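PDB 2W9M: polymerase X from Deinococcus radiodurans, which probably extends DNA from deoxyribonucleoside triphosphates as a family X DNA polymerase and carries a zinc-binding PHP domain. Local coordinates for residues S343-A348 with R387-A392; L420-V425 with A550-F555. One frame throughout, in Å; residues are numbered along the deposited sequence.

Interaction 1. Residues S343-A348 with R387-A392; sequences SIREMA and RELQRA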
loop_
_atom_site.group_PDB
_atom_site.type_symbol
_atom_site.label_atom_id
_atom_site.label_comp_id
_atom_site.label_asym_id
_atom_site.label_seq_id
_atom_site.Cartn_x
_atom_site.Cartn_y
_atom_site.Cartn_z
ATOM N N SER A 343 9.915 -9.379 -14.896
ATOM C CA SER A 343 11.095 -10.169 -14.578
ATOM C C SER A 343 11.935 -9.411 -13.565
ATOM O O SER A 343 11.726 -8.220 -13.348
ATOM C CB SER A 343 11.922 -10.418 -15.836
ATOM O OG SER A 343 12.574 -9.228 -16.248
ATOM N N ILE A 344 12.890 -10.103 -12.955
ATOM C CA ILE A 344 13.805 -9.477 -12.009
ATOM C C ILE A 344 14.633 -8.378 -12.676
ATOM O O ILE A 344 14.939 -7.360 -12.053
ATOM C CB ILE A 344 14.744 -10.518 -11.354
ATOM C CG1 ILE A 344 13.937 -11.507 -10.511
ATOM C CG2 ILE A 344 15.798 -9.833 -10.494
ATOM C CD1 ILE A 344 14.794 -12.519 -9.781
ATOM N N ARG A 345 14.985 -8.579 -13.945
ATOM C CA ARG A 345 15.767 -7.582 -14.673
ATOM C C ARG A 345 14.975 -6.293 -14.884
ATOM O O ARG A 345 15.498 -5.206 -14.656
ATOM C CB ARG A 345 16.278 -8.125 -16.017
ATOM C CG ARG A 345 17.212 -7.152 -16.745
ATOM C CD ARG A 345 17.552 -7.586 -18.169
ATOM N NE ARG A 345 18.698 -8.493 -18.234
ATOM C CZ ARG A 345 18.604 -9.815 -18.360
ATOM N NH1 ARG A 345 17.412 -10.396 -18.434
ATOM N NH2 ARG A 345 19.703 -10.559 -18.413
ATOM N N GLU A 346 13.722 -6.414 -15.317
ATOM C CA GLU A 346 12.871 -5.245 -15.527
ATOM C C GLU A 346 12.719 -4.457 -14.225
ATOM O O GLU A 346 12.799 -3.229 -14.219
ATOM C CB GLU A 346 11.494 -5.650 -16.063
ATOM C CG GLU A 346 11.529 -6.563 -17.282
ATOM C CD GLU A 346 10.139 -6.924 -17.792
ATOM O OE1 GLU A 346 9.778 -8.122 -17.754
ATOM O OE2 GLU A 346 9.404 -6.008 -18.224
ATOM N N MET A 347 12.503 -5.173 -13.123
ATOM C CA MET A 347 12.369 -4.545 -11.810
ATOM C C MET A 347 13.658 -3.839 -11.391
ATOM O O MET A 347 13.621 -2.696 -10.942
ATOM C CB MET A 347 11.944 -5.568 -10.751
ATOM C CG MET A 347 10.569 -6.182 -10.999
ATOM S SD MET A 347 9.220 -5.014 -10.706
ATOM C CE MET A 347 9.278 -4.875 -8.926
ATOM N N ALA A 348 14.797 -4.508 -11.547
ATOM C CA ALA A 348 16.084 -3.899 -11.210
ATOM C C ALA A 348 16.362 -2.649 -12.047
ATOM O O ALA A 348 16.730 -1.607 -11.508
ATOM C CB ALA A 348 17.213 -4.908 -11.357
ATOM N N ARG A 387 22.401 -14.428 -9.768
ATOM C CA ARG A 387 23.855 -14.407 -9.921
ATOM C C ARG A 387 24.266 -13.922 -11.314
ATOM O O ARG A 387 25.214 -13.149 -11.452
ATOM C CB ARG A 387 24.453 -15.784 -9.636
ATOM C CG ARG A 387 24.494 -16.145 -8.160
ATOM C CD ARG A 387 25.229 -17.459 -7.945
ATOM N NE ARG A 387 25.276 -17.851 -6.537
ATOM C CZ ARG A 387 26.014 -18.851 -6.065
ATOM N NH1 ARG A 387 26.775 -19.564 -6.887
ATOM N NH2 ARG A 387 25.995 -19.140 -4.768
ATOM N N GLU A 388 23.541 -14.370 -12.336
ATOM C CA GLU A 388 23.799 -13.952 -13.713
ATOM C C GLU A 388 23.590 -12.451 -13.913
ATOM O O GLU A 388 24.456 -11.770 -14.462
ATOM C CB GLU A 388 22.928 -14.747 -14.688
ATOM C CG GLU A 388 23.249 -16.238 -14.722
ATOM C CD GLU A 388 22.083 -17.084 -15.222
ATOM O OE1 GLU A 388 21.137 -16.518 -15.810
ATOM O OE2 GLU A 388 22.113 -18.318 -15.021
ATOM N N LEU A 389 22.443 -11.942 -13.467
ATOM C CA LEU A 389 22.156 -10.508 -13.529
ATOM C C LEU A 389 23.215 -9.676 -12.805
ATOM O O LEU A 389 23.541 -8.568 -13.228
ATOM C CB LEU A 389 20.784 -10.211 -12.930
ATOM C CG LEU A 389 19.591 -10.833 -13.651
ATOM C CD1 LEU A 389 18.324 -10.630 -12.838
ATOM C CD2 LEU A 389 19.447 -10.244 -15.043
ATOM N N GLN A 390 23.741 -10.213 -11.709
ATOM C CA GLN A 390 24.804 -9.545 -10.969
ATOM C C GLN A 390 26.111 -9.486 -11.764
ATOM O O GLN A 390 26.786 -8.456 -11.776
ATOM C CB GLN A 390 25.024 -10.220 -9.616
ATOM C CG GLN A 390 24.043 -9.780 -8.550
ATOM C CD GLN A 390 24.010 -10.722 -7.366
ATOM O OE1 GLN A 390 24.300 -11.911 -7.497
ATOM N NE2 GLN A 390 23.642 -10.197 -6.201
ATOM N N ARG A 391 26.467 -10.588 -12.423
ATOM C CA ARG A 391 27.633 -10.601 -13.305
ATOM C C ARG A 391 27.502 -9.499 -14.346
ATOM O O ARG A 391 28.472 -8.813 -14.668
ATOM C CB ARG A 391 27.758 -11.945 -14.026
ATOM C CG ARG A 391 27.669 -13.164 -13.131
ATOM C CD ARG A 391 28.929 -13.353 -12.306
ATOM N NE ARG A 391 28.991 -14.659 -11.646
ATOM C CZ ARG A 391 28.563 -15.807 -12.170
ATOM N NH1 ARG A 391 28.042 -15.853 -13.390
ATOM N NH2 ARG A 391 28.675 -16.926 -11.468
ATOM N N ALA A 392 26.291 -9.342 -14.871
ATOM C CA ALA A 392 26.008 -8.336 -15.888
ATOM C C ALA A 392 25.970 -6.913 -15.321
ATOM O O ALA A 392 25.709 -5.958 -16.048
ATOM C CB ALA A 392 24.702 -8.661 -16.600
#

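Interaction 2. Residues L420-V425 with A550-F555; sequences LDYVVV and AEFLDF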
loop_
_atom_site.group_PDB
_atom_site.type_symbol
_atom_site.label_atom_id
_atom_site.label_comp_id
_atom_site.label_asym_id
_atom_site.label_seq_id
_atom_site.Cartn_x
_atom_site.Cartn_y
_atom_site.Cartn_z
ATOM N N LEU A 420 20.247 -16.962 1.471
ATOM C CA LEU A 420 19.697 -15.658 1.128
ATOM C C LEU A 420 20.501 -14.509 1.741
ATOM O O LEU A 420 21.131 -14.655 2.792
ATOM C CB LEU A 420 18.229 -15.583 1.562
ATOM C CG LEU A 420 17.303 -16.589 0.871
ATOM C CD1 LEU A 420 15.958 -16.698 1.570
ATOM C CD2 LEU A 420 17.120 -16.215 -0.589
ATOM N N ASP A 421 20.475 -13.361 1.077
ATOM C CA ASP A 421 21.135 -12.174 1.598
ATOM C C ASP A 421 20.302 -11.544 2.710
ATOM O O ASP A 421 20.842 -10.924 3.623
ATOM C CB ASP A 421 21.385 -11.169 0.477
ATOM C CG ASP A 421 22.292 -11.725 -0.606
ATOM O OD1 ASP A 421 23.147 -12.579 -0.283
ATOM O OD2 ASP A 421 22.146 -11.315 -1.777
ATOM N N TYR A 422 18.985 -11.714 2.623
ATOM C CA TYR A 422 18.077 -11.244 3.662
ATOM C C TYR A 422 16.739 -11.974 3.599
ATOM O O TYR A 422 16.326 -12.438 2.537
ATOM C CB TYR A 422 17.875 -9.729 3.575
ATOM C CG TYR A 422 16.885 -9.297 2.521
ATOM C CD1 TYR A 422 15.678 -8.705 2.875
ATOM C CD2 TYR A 422 17.158 -9.475 1.175
ATOM C CE1 TYR A 422 14.768 -8.305 1.912
ATOM C CE2 TYR A 422 16.260 -9.077 0.211
ATOM C CZ TYR A 422 15.067 -8.493 0.585
ATOM O OH TYR A 422 14.174 -8.099 -0.379
ATOM N N VAL A 423 16.076 -12.072 4.749
ATOM C CA VAL A 423 14.814 -12.786 4.878
ATOM C C VAL A 423 13.698 -11.889 5.408
ATOM O O VAL A 423 13.850 -11.257 6.449
ATOM C CB VAL A 423 14.956 -13.963 5.848
ATOM C CG1 VAL A 423 13.636 -14.713 5.963
ATOM C CG2 VAL A 423 16.086 -14.890 5.405
ATOM N N VAL A 424 12.579 -11.842 4.691
ATOM C CA VAL A 424 11.373 -11.179 5.182
ATOM C C VAL A 424 10.404 -12.252 5.662
ATOM O O VAL A 424 10.233 -13.272 4.994
ATOM C CB VAL A 424 10.684 -10.340 4.074
ATOM C CG1 VAL A 424 9.394 -9.701 4.597
ATOM C CG2 VAL A 424 11.625 -9.277 3.526
ATOM N N VAL A 425 9.779 -12.038 6.818
ATOM C CA VAL A 425 8.739 -12.951 7.293
ATOM C C VAL A 425 7.383 -12.262 7.321
ATOM O O VAL A 425 7.288 -11.070 7.610
ATOM C CB VAL A 425 9.056 -13.538 8.681
ATOM C CG1 VAL A 425 10.378 -14.279 8.644
ATOM C CG2 VAL A 425 9.078 -12.446 9.730
ATOM N N ALA A 550 26.332 -2.417 -0.080
ATOM C CA ALA A 550 27.343 -3.041 0.769
ATOM C C ALA A 550 27.107 -2.747 2.252
ATOM O O ALA A 550 27.333 -3.609 3.102
ATOM C CB ALA A 550 28.738 -2.602 0.348
ATOM N N GLU A 551 26.662 -1.530 2.558
ATOM C CA GLU A 551 26.307 -1.162 3.928
ATOM C C GLU A 551 25.146 -2.017 4.427
ATOM O O GLU A 551 25.063 -2.342 5.608
ATOM C CB GLU A 551 25.919 0.316 4.011
ATOM C CG GLU A 551 27.041 1.295 3.698
ATOM C CD GLU A 551 26.535 2.722 3.513
ATOM O OE1 GLU A 551 25.319 2.954 3.694
ATOM O OE2 GLU A 551 27.351 3.611 3.183
ATOM N N PHE A 552 24.246 -2.375 3.515
ATOM C CA PHE A 552 23.082 -3.176 3.866
ATOM C C PHE A 552 23.487 -4.606 4.183
ATOM O O PHE A 552 23.008 -5.194 5.149
ATOM C CB PHE A 552 22.050 -3.163 2.735
ATOM C CG PHE A 552 20.856 -4.042 2.992
ATOM C CD1 PHE A 552 19.906 -3.687 3.938
ATOM C CD2 PHE A 552 20.680 -5.219 2.286
ATOM C CE1 PHE A 552 18.810 -4.496 4.175
ATOM C CE2 PHE A 552 19.584 -6.029 2.517
ATOM C CZ PHE A 552 18.651 -5.668 3.462
ATOM N N LEU A 553 24.375 -5.161 3.366
ATOM C CA LEU A 553 24.765 -6.556 3.513
ATOM C C LEU A 553 25.476 -6.839 4.834
ATOM O O LEU A 553 25.373 -7.943 5.371
ATOM C CB LEU A 553 25.615 -7.013 2.327
ATOM C CG LEU A 553 24.818 -7.306 1.054
ATOM C CD1 LEU A 553 25.724 -7.827 -0.043
ATOM C CD2 LEU A 553 23.710 -8.303 1.340
ATOM N N ASP A 554 26.190 -5.855 5.373
ATOM C CA ASP A 554 26.850 -6.077 6.654
ATOM C C ASP A 554 26.027 -5.568 7.841
ATOM O O ASP A 554 26.344 -5.870 8.992
ATOM C CB ASP A 554 28.284 -5.534 6.670
ATOM C CG ASP A 554 28.343 -4.044 6.888
ATOM O OD1 ASP A 554 28.049 -3.294 5.932
ATOM O OD2 ASP A 554 28.705 -3.625 8.013
ATOM N N PHE A 555 24.968 -4.812 7.564
ATOM C CA PHE A 555 23.993 -4.508 8.603
ATOM C C PHE A 555 23.336 -5.797 9.060
ATOM O O PHE A 555 23.182 -6.028 10.258
ATOM C CB PHE A 555 22.905 -3.555 8.116
ATOM C CG PHE A 555 21.698 -3.527 9.016
ATOM C CD1 PHE A 555 21.602 -2.598 10.045
ATOM C CD2 PHE A 555 20.674 -4.451 8.854
ATOM C CE1 PHE A 555 20.503 -2.578 10.883
ATOM C CE2 PHE A 555 19.569 -4.440 9.695
ATOM C CZ PHE A 555 19.485 -3.499 10.711
#

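Interaction 1. Residues S343-A348 with R387-A392
L389 reaches across to helix 344-353 with its two methyls divided between two neighbours, CD1 going to I344 and CD2 to R345. The CD1 contact is purely apolar: I344 CG2 lies 3.5 Å from L389 CD1, and I344 CB stands just behind it. A chi1 of -64° sets CG2 of I344 opposite the backbone N, where it faces the leucine methyl. On the other side of the fork, L389 CD2 sits over one face of the R345 guanidinium, 3.3 Å above its plane and displaced toward the rim, with R345 CZ 3.4 Å from L389 CD2. The arginine chain runs extended to CD and then bends at chi3 (-87°), which lays the flat group against the methyl. No hydrogen bond links the segments. An alanine in place of L389 would probably take away the methyl against I344 CG2 and the one over the R345 guanidinium face, leaving that group less restrained. One shell out, S343 and E346 form a capping box at the start of helix 344-353: E346 N donates to S343 OG (3.2 Å), and S343 N donates to E346 OE1 (3.1 Å), meeting that oxygen from above the carboxylate plane. Within the parallel-stranded PHP domain, the L389 contacts join helices 344-353 and 376-391; I344 also packs on T361 of strand 358-364, and both I344 and L389 rest on I396 of strand 396-403.

Interaction 2. Residues L420-V425 with A550-F555
F552 and L553 join helix 549-561, near the C-terminal end of the chain, to D421 and Y422 of segment 420-425, which carries the fourth of the PHP domain's parallel strands. The seven parallel strands, in sequential order with intervening helices, fit the distorted (beta/alpha)7 barrel of PHP domains. Along the helix, F552 comes first. Its CG is anti to the backbone N (chi1 176°), which carries the ring away from the helix toward Y422. There it makes an edge-to-face pair, the phenylalanine edge toward the tyrosine face: the centroids are 5.8 Å apart and the planes inclined at 76°. The leading atom is F552 CZ, 4.1 Å from Y422 CB and equally near Y422 CG. The polar end of the tyrosine is used elsewhere, since Y422 OH is hydrogen-bonded to H332 N; H332 is itself a zinc ligand, so the F552 ring packs against a residue in the second shell of the metal site. L553 follows, and although its CB does not point at segment 420-425, its end comes close enough to pack against D421. There the polar and apolar parts of the aspartate have different partners: D421 OD2 is hydrogen-bonded to A398 N of strand 396-403, while its CB meets the leucine, with L553 CD2 3.8 Å from D421 CB.

How the interactions relate
The two interactions share one parallel sheet but use it differently. Interaction 1 is helix against helix and mainly buried, with a solvent-exposed arginine at its margin; interaction 2 is helix against the segment that carries strand 422-426, partly buried. Neither has a hydrogen bond between its segments. A leucine fork meeting an aliphatic chain and a guanidinium face carries interaction 1, whereas an aromatic edge-to-face pair and a leucine methyl carry interaction 2. Strand 396-403 links them, touched by I344 and L389 as well as by D421 and Y422. Their centres are about 17 Å apart; Y422 lies nearer a bound zinc (about 9 Å) than I344 (about 13 Å), measured from the side chains.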